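Local coordinates for protein methyl-accepting/DNA response regulator (Bacillus cereus, PDB 3D6W) that probably binds DNA through its LytTR domain, the part of a putative phosphorelay response regulator present in this chain, at residues 3-8 against 40-45; 20-25 against 34-39; 59-64 against 91-96; 65-70 against 83-88. One frame throughout, in Å; residues are numbered along the deposited sequence.

Interaction 1. Residues 3-8 against 40-45. With EDO (1,2-ethanediol), chain D.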
loop_
_atom_site.group_PDB
_atom_site.type_symbol
_atom_site.label_atom_id
_atom_site.label_comp_id
_atom_site.label_asym_id
_atom_site.label_seq_id
_atom_site.Cartn_x
_atom_site.Cartn_y
_atom_site.Cartn_z
ATOM N N SER A 3 -1.732 -13.341 -1.224
ATOM C CA SER A 3 -2.107 -12.259 -0.296
ATOM C C SER A 3 -3.170 -12.601 0.717
ATOM O O SER A 3 -3.539 -11.755 1.501
ATOM C CB SER A 3 -2.492 -10.953 -1.056
ATOM O OG SER A 3 -3.809 -10.958 -1.597
ATOM N N VAL A 4 -3.657 -13.832 0.677
ATOM C CA VAL A 4 -4.613 -14.360 1.645
ATOM C C VAL A 4 -4.198 -15.745 2.098
ATOM O O VAL A 4 -3.569 -16.485 1.351
ATOM C CB VAL A 4 -6.093 -14.403 1.105
ATOM C CG1 VAL A 4 -6.532 -13.024 0.718
ATOM C CG2 VAL A 4 -6.241 -15.354 -0.051
ATOM N N VAL A 5 -4.521 -16.043 3.355
ATOM C CA VAL A 5 -4.446 -17.392 3.918
ATOM C C VAL A 5 -5.885 -17.859 4.198
ATOM O O VAL A 5 -6.678 -17.107 4.771
ATOM C CB VAL A 5 -3.677 -17.452 5.251
ATOM C CG1 VAL A 5 -3.111 -18.886 5.470
ATOM C CG2 VAL A 5 -2.578 -16.419 5.297
ATOM N N THR A 6 -6.213 -19.081 3.763
ATOM C CA THR A 6 -7.546 -19.663 3.963
ATOM C C THR A 6 -7.489 -20.515 5.214
ATOM O O THR A 6 -6.772 -21.508 5.264
ATOM C CB THR A 6 -8.052 -20.412 2.728
ATOM O OG1 THR A 6 -7.942 -19.546 1.579
ATOM C CG2 THR A 6 -9.516 -20.793 2.890
ATOM N N LEU A 7 -8.163 -20.028 6.258
ATOM C CA LEU A 7 -8.331 -20.765 7.508
ATOM C C LEU A 7 -9.569 -21.670 7.412
ATOM O O LEU A 7 -10.612 -21.273 6.902
ATOM C CB LEU A 7 -8.529 -19.825 8.700
ATOM C CG LEU A 7 -7.750 -18.538 8.924
ATOM C CD1 LEU A 7 -7.585 -18.271 10.396
ATOM C CD2 LEU A 7 -6.412 -18.568 8.251
ATOM N N LYS A 8 -9.457 -22.875 7.950
ATOM C CA LYS A 8 -10.598 -23.796 8.044
ATOM C C LYS A 8 -11.367 -23.480 9.305
ATOM O O LYS A 8 -10.778 -23.487 10.393
ATOM C CB LYS A 8 -10.093 -25.234 8.083
ATOM C CG LYS A 8 -11.113 -26.285 8.433
ATOM C CD LYS A 8 -10.613 -27.648 8.028
ATOM C CE LYS A 8 -11.772 -28.627 7.896
ATOM N NZ LYS A 8 -11.336 -29.813 7.129
ATOM N N GLY A 40 -8.078 -20.428 12.892
ATOM C CA GLY A 40 -8.450 -21.522 12.047
ATOM C C GLY A 40 -7.239 -22.333 11.706
ATOM O O GLY A 40 -6.126 -21.996 12.043
ATOM N N THR A 41 -7.496 -23.403 10.996
ATOM C CA THR A 41 -6.547 -24.449 10.766
ATOM C C THR A 41 -6.065 -24.291 9.305
ATOM O O THR A 41 -6.807 -23.801 8.433
ATOM C CB THR A 41 -7.262 -25.773 11.089
ATOM O OG1 THR A 41 -6.841 -26.210 12.388
ATOM C CG2 THR A 41 -7.024 -26.837 10.056
ATOM N N HIS A 42 -4.807 -24.644 9.075
ATOM C CA HIS A 42 -4.257 -24.682 7.755
ATOM C C HIS A 42 -3.456 -25.949 7.607
ATOM O O HIS A 42 -2.847 -26.406 8.567
ATOM C CB HIS A 42 -3.357 -23.474 7.466
ATOM C CG HIS A 42 -3.186 -23.229 5.999
ATOM N ND1 HIS A 42 -2.393 -24.023 5.201
ATOM C CD2 HIS A 42 -3.776 -22.338 5.168
ATOM C CE1 HIS A 42 -2.481 -23.621 3.943
ATOM N NE2 HIS A 42 -3.308 -22.593 3.895
ATOM N N LYS A 43 -3.423 -26.492 6.394
ATOM C CA LYS A 43 -2.702 -27.728 6.136
ATOM C C LYS A 43 -1.186 -27.582 5.997
ATOM O O LYS A 43 -0.461 -28.560 6.101
ATOM C CB LYS A 43 -3.293 -28.429 4.896
ATOM C CG LYS A 43 -3.248 -27.623 3.581
ATOM C CD LYS A 43 -3.617 -28.506 2.404
ATOM C CE LYS A 43 -3.171 -27.882 1.103
ATOM N NZ LYS A 43 -3.930 -28.493 -0.019
ATOM N N TYR A 44 -0.684 -26.387 5.744
ATOM C CA TYR A 44 0.760 -26.218 5.552
ATOM C C TYR A 44 1.461 -26.154 6.869
ATOM O O TYR A 44 0.894 -25.726 7.858
ATOM C CB TYR A 44 1.111 -24.939 4.792
ATOM C CG TYR A 44 0.673 -24.848 3.367
ATOM C CD1 TYR A 44 0.299 -25.963 2.632
ATOM C CD2 TYR A 44 0.648 -23.619 2.741
ATOM C CE1 TYR A 44 -0.118 -25.843 1.323
ATOM C CE2 TYR A 44 0.232 -23.493 1.422
ATOM C CZ TYR A 44 -0.143 -24.601 0.731
ATOM O OH TYR A 44 -0.549 -24.439 -0.559
ATOM N N SER A 45 2.725 -26.554 6.859
ATOM C CA SER A 45 3.536 -26.617 8.063
ATOM C C SER A 45 4.129 -25.238 8.218
ATOM O O SER A 45 4.008 -24.405 7.326
ATOM C CB SER A 45 4.649 -27.679 7.912
ATOM O OG SER A 45 5.602 -27.254 6.955
HETATM C C1 EDO D . -4.880 -16.161 -4.532
HETATM O O1 EDO D . -4.662 -16.490 -5.930
HETATM C C2 EDO D . -3.593 -16.412 -3.741
HETATM O O2 EDO D . -3.309 -15.427 -2.707
HETATM O O HOH W 1 -4.051 -20.401 2.255
#

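Interaction 2. Residues 20-25 against 34-39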
loop_
_atom_site.group_PDB
_atom_site.type_symbol
_atom_site.label_atom_id
_atom_site.label_comp_id
_atom_site.label_asym_id
_atom_site.label_seq_id
_atom_site.Cartn_x
_atom_site.Cartn_y
_atom_site.Cartn_z
ATOM N N LYS A 20 -3.769 -9.258 8.288
ATOM C CA LYS A 20 -4.597 -9.539 9.416
ATOM C C LYS A 20 -4.162 -10.781 10.190
ATOM O O LYS A 20 -4.719 -11.099 11.257
ATOM C CB LYS A 20 -6.047 -9.708 8.955
ATOM C CG LYS A 20 -6.593 -8.519 8.184
ATOM C CD LYS A 20 -7.564 -7.673 8.977
ATOM C CE LYS A 20 -9.056 -8.008 8.622
ATOM N NZ LYS A 20 -9.989 -8.151 9.864
ATOM N N VAL A 21 -3.150 -11.478 9.693
ATOM C CA VAL A 21 -2.567 -12.613 10.445
ATOM C C VAL A 21 -1.586 -12.084 11.504
ATOM O O VAL A 21 -0.621 -11.370 11.152
ATOM C CB VAL A 21 -1.859 -13.623 9.496
ATOM C CG1 VAL A 21 -1.304 -14.860 10.283
ATOM C CG2 VAL A 21 -2.833 -14.025 8.361
HETATM N N MSE A 22 -1.846 -12.419 12.762
HETATM C CA MSE A 22 -1.050 -11.976 13.887
HETATM C C MSE A 22 0.134 -12.920 14.164
HETATM O O MSE A 22 1.248 -12.480 14.406
HETATM C CB MSE A 22 -1.940 -11.877 15.143
HETATM C CG MSE A 22 -3.097 -10.950 14.993
HETATM SE SE MSE A 22 -4.239 -10.700 16.539
HETATM C CE MSE A 22 -4.684 -12.584 16.685
ATOM N N TYR A 23 -0.161 -14.213 14.150
ATOM C CA TYR A 23 0.809 -15.282 14.345
ATOM C C TYR A 23 0.249 -16.649 13.870
ATOM O O TYR A 23 -0.946 -16.802 13.550
ATOM C CB TYR A 23 1.319 -15.335 15.811
ATOM C CG TYR A 23 0.290 -15.768 16.843
ATOM C CD1 TYR A 23 -0.487 -14.839 17.512
ATOM C CD2 TYR A 23 0.126 -17.120 17.160
ATOM C CE1 TYR A 23 -1.399 -15.234 18.430
ATOM C CE2 TYR A 23 -0.788 -17.531 18.059
ATOM C CZ TYR A 23 -1.571 -16.587 18.697
ATOM O OH TYR A 23 -2.512 -17.013 19.629
ATOM N N LEU A 24 1.150 -17.604 13.711
ATOM C CA LEU A 24 0.782 -18.965 13.351
ATOM C C LEU A 24 1.388 -19.821 14.432
ATOM O O LEU A 24 2.476 -19.509 14.936
ATOM C CB LEU A 24 1.298 -19.396 11.953
ATOM C CG LEU A 24 0.760 -18.726 10.686
ATOM C CD1 LEU A 24 1.456 -17.381 10.371
ATOM C CD2 LEU A 24 0.948 -19.607 9.526
ATOM N N GLU A 25 0.672 -20.872 14.822
ATOM C CA GLU A 25 1.146 -21.764 15.874
ATOM C C GLU A 25 1.029 -23.236 15.485
ATOM O O GLU A 25 -0.064 -23.691 15.096
ATOM C CB GLU A 25 0.387 -21.539 17.179
ATOM C CG GLU A 25 0.832 -22.519 18.286
ATOM C CD GLU A 25 0.175 -22.270 19.612
ATOM O OE1 GLU A 25 0.720 -22.760 20.650
ATOM O OE2 GLU A 25 -0.862 -21.573 19.595
ATOM N N ASN A 34 -3.741 -17.615 13.521
ATOM C CA ASN A 34 -4.383 -16.655 14.407
ATOM C C ASN A 34 -4.463 -15.257 13.768
ATOM O O ASN A 34 -3.473 -14.512 13.727
ATOM C CB ASN A 34 -3.611 -16.572 15.710
ATOM C CG ASN A 34 -3.776 -17.812 16.580
ATOM O OD1 ASN A 34 -3.128 -18.848 16.357
ATOM N ND2 ASN A 34 -4.618 -17.689 17.608
ATOM N N ALA A 35 -5.652 -14.927 13.278
ATOM C CA ALA A 35 -5.954 -13.658 12.624
ATOM C C ALA A 35 -6.700 -12.764 13.606
ATOM O O ALA A 35 -7.131 -13.192 14.678
ATOM C CB ALA A 35 -6.765 -13.883 11.349
ATOM N N GLU A 36 -6.840 -11.501 13.259
ATOM C CA GLU A 36 -7.305 -10.526 14.241
ATOM C C GLU A 36 -8.677 -10.879 14.821
ATOM O O GLU A 36 -8.917 -10.690 16.017
ATOM C CB GLU A 36 -7.363 -9.139 13.632
ATOM C CG GLU A 36 -6.032 -8.568 13.215
ATOM C CD GLU A 36 -6.211 -7.297 12.458
ATOM O OE1 GLU A 36 -7.353 -6.972 12.100
ATOM O OE2 GLU A 36 -5.233 -6.602 12.192
ATOM N N GLU A 37 -9.563 -11.381 13.959
ATOM C CA GLU A 37 -10.941 -11.657 14.314
ATOM C C GLU A 37 -11.274 -13.138 14.366
ATOM O O GLU A 37 -12.363 -13.477 14.802
ATOM C CB GLU A 37 -11.876 -10.988 13.296
ATOM C CG GLU A 37 -11.912 -9.451 13.371
ATOM C CD GLU A 37 -12.892 -8.814 12.346
ATOM O OE1 GLU A 37 -13.523 -9.566 11.536
ATOM O OE2 GLU A 37 -13.045 -7.552 12.370
ATOM N N LEU A 38 -10.410 -14.023 13.871
ATOM C CA LEU A 38 -10.678 -15.457 14.010
ATOM C C LEU A 38 -9.427 -16.322 13.944
ATOM O O LEU A 38 -8.341 -15.842 13.624
ATOM C CB LEU A 38 -11.792 -15.948 13.052
ATOM C CG LEU A 38 -11.715 -16.220 11.534
ATOM C CD1 LEU A 38 -10.477 -15.652 10.881
ATOM C CD2 LEU A 38 -11.846 -17.720 11.232
ATOM N N THR A 39 -9.606 -17.588 14.313
ATOM C CA THR A 39 -8.562 -18.570 14.298
ATOM C C THR A 39 -9.012 -19.791 13.553
ATOM O O THR A 39 -10.159 -20.138 13.525
ATOM C CB THR A 39 -8.054 -18.900 15.705
ATOM O OG1 THR A 39 -7.557 -17.683 16.275
ATOM C CG2 THR A 39 -6.866 -19.932 15.635
HETATM O O HOH W 2 -9.580 -11.454 10.536
HETATM O O HOH W 3 -3.091 -21.118 18.281
#

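Interaction 3. Residues 59-64 against 91-96. With FMT (formic acid), chain E.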
loop_
_atom_site.group_PDB
_atom_site.type_symbol
_atom_site.label_atom_id
_atom_site.label_comp_id
_atom_site.label_asym_id
_atom_site.label_seq_id
_atom_site.Cartn_x
_atom_site.Cartn_y
_atom_site.Cartn_z
ATOM N N ILE A 59 8.239 -13.673 10.829
ATOM C CA ILE A 59 9.473 -14.312 11.289
ATOM C C ILE A 59 9.187 -15.528 12.164
ATOM O O ILE A 59 8.450 -15.445 13.115
ATOM C CB ILE A 59 10.418 -13.301 12.053
ATOM C CG1 ILE A 59 11.791 -13.953 12.335
ATOM C CG2 ILE A 59 9.816 -12.871 13.389
ATOM C CD1 ILE A 59 12.897 -12.984 12.720
ATOM N N ARG A 60 9.772 -16.663 11.813
ATOM C CA ARG A 60 9.920 -17.776 12.725
ATOM C C ARG A 60 10.724 -17.379 13.970
ATOM O O ARG A 60 11.899 -17.029 13.895
ATOM C CB ARG A 60 10.597 -18.957 12.038
ATOM C CG ARG A 60 10.465 -20.255 12.814
ATOM C CD ARG A 60 9.146 -20.935 12.547
ATOM N NE ARG A 60 9.140 -22.305 13.053
ATOM C CZ ARG A 60 9.516 -23.389 12.375
ATOM N NH1 ARG A 60 9.925 -23.318 11.117
ATOM N NH2 ARG A 60 9.429 -24.579 12.948
ATOM N N CYS A 61 10.062 -17.464 15.128
ATOM C CA CYS A 61 10.655 -17.049 16.388
ATOM C C CYS A 61 10.731 -18.153 17.431
ATOM O O CYS A 61 11.225 -17.937 18.523
ATOM C CB CYS A 61 9.881 -15.850 16.934
ATOM S SG CYS A 61 8.193 -16.171 17.370
ATOM N N HIS A 62 10.277 -19.343 17.069
ATOM C CA HIS A 62 10.140 -20.462 17.990
ATOM C C HIS A 62 9.811 -21.628 17.080
ATOM O O HIS A 62 9.222 -21.409 16.050
ATOM C CB HIS A 62 8.977 -20.148 18.927
ATOM C CG HIS A 62 8.810 -21.099 20.071
ATOM N ND1 HIS A 62 8.324 -22.379 19.912
ATOM C CD2 HIS A 62 8.979 -20.925 21.402
ATOM C CE1 HIS A 62 8.212 -22.955 21.092
ATOM N NE2 HIS A 62 8.591 -22.093 22.018
ATOM N N ARG A 63 10.178 -22.857 17.457
ATOM C CA ARG A 63 9.874 -24.067 16.662
ATOM C C ARG A 63 8.393 -24.263 16.420
ATOM O O ARG A 63 8.007 -24.987 15.515
ATOM C CB ARG A 63 10.472 -25.348 17.300
ATOM C CG ARG A 63 9.876 -25.761 18.650
ATOM C CD ARG A 63 10.274 -27.202 19.089
ATOM N NE ARG A 63 9.058 -27.819 19.636
ATOM C CZ ARG A 63 8.387 -28.841 19.101
ATOM N NH1 ARG A 63 8.832 -29.497 18.039
ATOM N NH2 ARG A 63 7.265 -29.242 19.668
ATOM N N SER A 64 7.576 -23.624 17.235
ATOM C CA SER A 64 6.118 -23.741 17.167
ATOM C C SER A 64 5.380 -22.445 16.734
ATOM O O SER A 64 4.153 -22.465 16.631
ATOM C CB SER A 64 5.606 -24.193 18.553
ATOM O OG SER A 64 5.707 -25.623 18.703
ATOM N N GLU A 91 -2.245 -10.710 23.493
ATOM C CA GLU A 91 -1.697 -12.077 23.618
ATOM C C GLU A 91 -0.201 -11.981 23.798
ATOM O O GLU A 91 0.355 -10.893 23.674
ATOM C CB GLU A 91 -2.019 -12.966 22.439
ATOM C CG GLU A 91 -3.502 -13.120 22.187
ATOM C CD GLU A 91 -3.757 -14.140 21.097
ATOM O OE1 GLU A 91 -4.381 -13.786 20.101
ATOM O OE2 GLU A 91 -3.311 -15.304 21.223
ATOM N N ARG A 92 0.442 -13.094 24.135
ATOM C CA ARG A 92 1.904 -13.124 24.163
ATOM C C ARG A 92 2.406 -14.304 23.373
ATOM O O ARG A 92 1.719 -15.306 23.220
ATOM C CB ARG A 92 2.496 -13.107 25.592
ATOM C CG ARG A 92 2.161 -14.346 26.451
ATOM C CD ARG A 92 2.651 -14.225 27.893
ATOM N NE ARG A 92 2.054 -13.054 28.524
ATOM C CZ ARG A 92 0.836 -13.007 29.072
ATOM N NH1 ARG A 92 0.053 -14.074 29.112
ATOM N NH2 ARG A 92 0.410 -11.880 29.609
ATOM N N VAL A 93 3.617 -14.161 22.864
ATOM C CA VAL A 93 4.249 -15.197 22.050
ATOM C C VAL A 93 5.690 -15.288 22.480
ATOM O O VAL A 93 6.350 -14.254 22.619
ATOM C CB VAL A 93 4.154 -14.853 20.531
ATOM C CG1 VAL A 93 4.931 -15.873 19.703
ATOM C CG2 VAL A 93 2.661 -14.745 20.077
ATOM N N PRO A 94 6.196 -16.513 22.722
ATOM C CA PRO A 94 7.593 -16.639 23.054
ATOM C C PRO A 94 8.584 -16.667 21.873
ATOM O O PRO A 94 8.335 -17.258 20.842
ATOM C CB PRO A 94 7.634 -17.965 23.809
ATOM C CG PRO A 94 6.558 -18.769 23.231
ATOM C CD PRO A 94 5.512 -17.820 22.732
ATOM N N VAL A 95 9.748 -16.052 22.083
ATOM C CA VAL A 95 10.913 -16.271 21.248
ATOM C C VAL A 95 11.842 -17.187 22.057
ATOM O O VAL A 95 12.333 -16.806 23.123
ATOM C CB VAL A 95 11.643 -14.933 20.838
ATOM C CG1 VAL A 95 12.686 -15.214 19.777
ATOM C CG2 VAL A 95 10.644 -13.868 20.368
ATOM N N SER A 96 12.065 -18.402 21.563
ATOM C CA SER A 96 12.841 -19.351 22.281
ATOM C C SER A 96 14.320 -19.009 22.220
ATOM O O SER A 96 14.788 -18.253 21.346
ATOM C CB SER A 96 12.581 -20.745 21.748
ATOM O OG SER A 96 12.994 -20.941 20.413
HETATM C C FMT E . 12.728 -24.218 19.962
HETATM O O1 FMT E . 13.496 -24.147 20.952
HETATM O O2 FMT E . 12.323 -23.170 19.416
#

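Interaction 4. Residues 65-70 against 83-88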
loop_
_atom_site.group_PDB
_atom_site.type_symbol
_atom_site.label_atom_id
_atom_site.label_comp_id
_atom_site.label_asym_id
_atom_site.label_seq_id
_atom_site.Cartn_x
_atom_site.Cartn_y
_atom_site.Cartn_z
ATOM N N PHE A 65 6.101 -21.348 16.456
ATOM C CA PHE A 65 5.477 -20.047 16.132
ATOM C C PHE A 65 6.115 -19.312 14.994
ATOM O O PHE A 65 7.352 -19.204 14.917
ATOM C CB PHE A 65 5.536 -19.095 17.328
ATOM C CG PHE A 65 4.690 -19.531 18.477
ATOM C CD1 PHE A 65 5.212 -20.359 19.464
ATOM C CD2 PHE A 65 3.354 -19.131 18.563
ATOM C CE1 PHE A 65 4.378 -20.812 20.552
ATOM C CE2 PHE A 65 2.544 -19.545 19.618
ATOM C CZ PHE A 65 3.064 -20.389 20.619
ATOM N N ILE A 66 5.257 -18.778 14.120
ATOM C CA ILE A 66 5.629 -17.689 13.230
ATOM C C ILE A 66 4.831 -16.425 13.653
ATOM O O ILE A 66 3.616 -16.465 13.817
ATOM C CB ILE A 66 5.373 -18.000 11.739
ATOM C CG1 ILE A 66 6.225 -19.187 11.260
ATOM C CG2 ILE A 66 5.598 -16.699 10.871
ATOM C CD1 ILE A 66 5.851 -19.673 9.930
ATOM N N VAL A 67 5.540 -15.313 13.858
ATOM C CA VAL A 67 4.901 -14.060 14.253
ATOM C C VAL A 67 4.894 -13.022 13.097
ATOM O O VAL A 67 5.834 -12.962 12.240
ATOM C CB VAL A 67 5.547 -13.495 15.576
ATOM C CG1 VAL A 67 6.918 -12.872 15.330
ATOM C CG2 VAL A 67 4.603 -12.467 16.280
ATOM N N ASN A 68 3.842 -12.216 13.059
ATOM C CA ASN A 68 3.798 -11.010 12.199
ATOM C C ASN A 68 4.301 -9.830 13.013
ATOM O O ASN A 68 3.640 -9.404 13.943
ATOM C CB ASN A 68 2.347 -10.744 11.744
ATOM C CG ASN A 68 2.239 -9.693 10.660
ATOM O OD1 ASN A 68 3.104 -8.884 10.503
ATOM N ND2 ASN A 68 1.129 -9.695 9.942
ATOM N N VAL A 69 5.449 -9.281 12.633
ATOM C CA VAL A 69 6.073 -8.179 13.377
ATOM C C VAL A 69 5.176 -6.944 13.389
ATOM O O VAL A 69 5.347 -6.066 14.250
ATOM C CB VAL A 69 7.511 -7.823 12.849
ATOM C CG1 VAL A 69 8.383 -9.123 12.692
ATOM C CG2 VAL A 69 7.450 -7.081 11.549
ATOM N N ASN A 70 4.200 -6.868 12.475
ATOM C CA ASN A 70 3.303 -5.722 12.459
ATOM C C ASN A 70 2.213 -5.758 13.493
ATOM O O ASN A 70 1.536 -4.754 13.715
ATOM C CB ASN A 70 2.726 -5.530 11.061
ATOM C CG ASN A 70 3.809 -5.136 10.068
ATOM O OD1 ASN A 70 4.432 -4.065 10.199
ATOM N ND2 ASN A 70 4.088 -6.022 9.116
ATOM N N PHE A 83 13.030 -14.021 24.530
ATOM C CA PHE A 83 12.127 -12.849 24.540
ATOM C C PHE A 83 10.691 -13.291 24.681
ATOM O O PHE A 83 10.332 -14.432 24.447
ATOM C CB PHE A 83 12.264 -11.989 23.271
ATOM C CG PHE A 83 13.679 -11.537 22.978
ATOM C CD1 PHE A 83 14.245 -10.469 23.677
ATOM C CD2 PHE A 83 14.443 -12.171 21.992
ATOM C CE1 PHE A 83 15.536 -10.053 23.414
ATOM C CE2 PHE A 83 15.735 -11.741 21.716
ATOM C CZ PHE A 83 16.279 -10.688 22.439
ATOM N N LEU A 84 9.864 -12.351 25.070
ATOM C CA LEU A 84 8.458 -12.575 25.113
ATOM C C LEU A 84 7.867 -11.412 24.357
ATOM O O LEU A 84 8.274 -10.257 24.579
ATOM C CB LEU A 84 7.992 -12.577 26.571
ATOM C CG LEU A 84 6.683 -13.173 26.953
ATOM C CD1 LEU A 84 6.417 -14.464 26.140
ATOM C CD2 LEU A 84 6.717 -13.389 28.503
ATOM N N LEU A 85 6.955 -11.717 23.430
ATOM C CA LEU A 85 6.347 -10.712 22.569
ATOM C C LEU A 85 4.972 -10.397 23.095
ATOM O O LEU A 85 4.127 -11.249 23.251
ATOM C CB LEU A 85 6.252 -11.209 21.111
ATOM C CG LEU A 85 7.526 -11.838 20.526
ATOM C CD1 LEU A 85 7.345 -12.255 19.063
ATOM C CD2 LEU A 85 8.714 -10.908 20.736
ATOM N N SER A 86 4.756 -9.131 23.354
ATOM C CA SER A 86 3.449 -8.590 23.662
ATOM C C SER A 86 2.773 -8.241 22.353
ATOM O O SER A 86 3.268 -7.377 21.628
ATOM C CB SER A 86 3.646 -7.305 24.498
ATOM O OG SER A 86 2.456 -6.889 25.157
HETATM N N MSE A 87 1.655 -8.902 22.047
HETATM C CA MSE A 87 0.926 -8.632 20.839
HETATM C C MSE A 87 -0.081 -7.488 21.054
HETATM O O MSE A 87 -0.403 -7.171 22.198
HETATM C CB MSE A 87 0.240 -9.887 20.311
HETATM C CG MSE A 87 1.133 -11.092 20.170
HETATM SE SE MSE A 87 2.690 -10.868 19.047
HETATM C CE MSE A 87 1.769 -10.650 17.410
ATOM N N ASP A 88 -0.545 -6.884 19.954
ATOM C CA ASP A 88 -1.446 -5.783 19.993
ATOM C C ASP A 88 -2.798 -6.125 20.624
ATOM O O ASP A 88 -3.399 -5.279 21.256
ATOM C CB ASP A 88 -1.736 -5.286 18.558
ATOM C CG ASP A 88 -0.708 -4.304 18.046
ATOM O OD1 ASP A 88 0.081 -3.769 18.848
ATOM O OD2 ASP A 88 -0.702 -4.058 16.820
#

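Interaction 1. Residues 3-8 against 40-45
Lys8 N donates to Thr41 O across 2.8 Å. The return bond, from Thr41 N to Lys8 O at 3.3 Å, is weak. Together they make a single antiparallel hydrogen-bonded bridge, because strands 4-8 and 40-42 run at 116° to each other and part quickly. The bridge joins strand 4-8, which pairs with strand 13-17 in a two-stranded sheet, to edge strand 39-42 of the five-stranded sheet. Where they diverge, a water fills in: it accepts from Thr6 N and also bonds His42 NE2 at 2.8 Å, lying at the edge of the imidazole in its plane. At the other ring nitrogen, Tyr44 N donates to His42 ND1 (3.0 Å), again within the ring plane. With CG anti to the backbone N (chi1 -159°), the ring reaches back to strand 4-8, and CD2 lies 3.1 Å from Thr6 O and 3.5 Å from Val5 CG1. Farther along, Leu7 CD1 packs on the backbone of Gly40, 3.3 Å from its N. Phe49 of helix 46-52 meets the His42 ring edge-to-face, while Thr6 OG1 bonds Leu107 O of the second subunit. With ND1 accepting from Tyr44 N and NE2 bound to the water, the imidazole is fixed in rotation and tied between the two segments.

Interaction 2. Residues 20-25 against 34-39
Val21 and Ala35 form a non-hydrogen-bonded antiparallel pair, and Tyr23 and Asn34 a hydrogen-bonded one, but the register slips by one residue between them. Met22 and Tyr23 therefore both stand opposite Asn34, a classic beta bulge. Asn34 O takes a 2.8 Å bond from Met22 N and a weak one from Tyr23 N, and Asn34 N donates to Tyr23 O at 2.9 Å. Beyond the bulge, Glu36 N closes on Lys20 O.

The side chain of Asn34 lies flat on the Tyr23 ring. Its CB sits over the ring centre, 3.6 Å from the centroid and 12° off the normal, as a CH-pi contact, and the amide continues across the same face with its plane 17° from that of the ring. Tyr23 is turned to meet it by chi1 of 68°, which sets CG between the backbone N and the carbonyl carbon. Its hydroxyl bonds Glu91, while a water links Asn34 OD1 to Glu25 OE2. Next to Asn34, the selenomethionine Met22 bends at its last torsion, and its CE lies 3.2 Å from Ala35 O. The bent Lys20 chain places NZ between two acidic groups, making long salt bridges to Glu36 OE1 (3.7 Å) and Glu37 OE2 (4.0 Å).

These residues belong to the hairpin of strands 21-27 and 30-35. Strand 65-68 flanks 21-27 through backbone bonds of Met22 with Asn68 and Leu24 with Ile66; Ala35 packs on Val16 of strand 13-17, and Leu24 on Leu46 and Phe49 of helix 46-52.

Interaction 3. Residues 59-64 against 91-96
Cys61 O accepts the direct polar link between the segments, a 3.2 Å bond from Ser96 N, and Val95 CA also approaches Cys61 O, at 3.2 Å, as a CA-H...O contact. Strands 59-62 and 92-95 run at 82° to one another, so they meet near one end without forming a bridge; each is an outer strand, of the five- and three-stranded sheets of the LytTR domain respectively, and the contact joins the two sheets. In the corner between them, Cys61 SG packs 4.0 Å from Val93 CG1, while its CB touches both methyls of Val95. The imidazole of His62 comes obliquely against Pro94, with CD2 3.7 Å from Pro94 CG and 3.6 Å from Ser96 CB. Ser64 N, lying in the ring plane, donates to His62 ND1 (3.0 Å) and limits the ring's rotation, and Phe65 meets the ring edge-to-face. A formic acid molecule, probably from the crystallisation liquor, takes a 2.9 Å bond from Arg63 N on its O2. Ser96 OG also donates to O2, but that bond is very short and its detail doubtful. The same oxygen of the formic acid lies over one face of the His62 ring, toward its rim.

Interaction 4. Residues 65-70 against 83-88
Val67 points from its strand toward residues 83-88; both its methyls meet Leu85 CD1, and CG2 also meets Met87. CB itself is 4.1 Å from Leu85 CD1. From there CG1, set between the backbone N and the carbonyl carbon (chi1 75°), meets that same Leu85 CD1 at 3.8 Å, so that the two side chains reach each other tip to tip. The other methyl, CG2, lies 3.6 Å from CE and 3.7 Å from SE of the selenomethionine Met87. The Met87 and Val67 side chains are inclined to one another, and bends at chi2 and chi3 bring the end of Met87 back over the valine; CE then comes within 4.1 Å of Asn68 O. The packing of Val67 with Leu85 and Met87 is apolar and buried, and the strands are too far apart for backbone pairing, with axes 10.1 Å from each other and inclined at 47°.

Past Val67 the chain turns. Asn68 OD1 accepts from Asn70 N at 3.0 Å in an Asx turn, the donor standing above the carbonyl plane, while Asn68 ND2 is bonded to Val21 O. Asp88, a magnesium ligand in a structure of this protein, closes the far end of the contact, its carboxylate near Asn70 O without bonding to it.

The Val67 side chain thus lies in the interface of two sheets. Strand 65-68 lies between 21-27 and 58-62 in one, and Val67 also touches Ile59 there; strand 83-87 is the middle strand of the other, where Leu85 packs on Ile72 of strand 72-76 and Val95 of strand 92-95.

Interaction 2 lies within the chain loop closed by interaction 1, and interaction 4 within that closed by interaction 3; the first pair precedes the second. All four reach the five-stranded sheet. Interaction 1 ties strand 4-8 to its edge strand 39-42, and interaction 2 pairs strands 21-27 and 30-35 within it; their centres are about 10 Å apart, and they meet where Leu7 packs on Leu38. Interactions 3 and 4, about 7 Å apart between centres, fasten the three-stranded sheet to it. The centres of interactions 1 and 3 are about 18 Å apart, across the chain's centre. Strands 21-27 and 65-68 join the halves, and Tyr23 packs on Val93, linking the sheets into one compact LytTR domain.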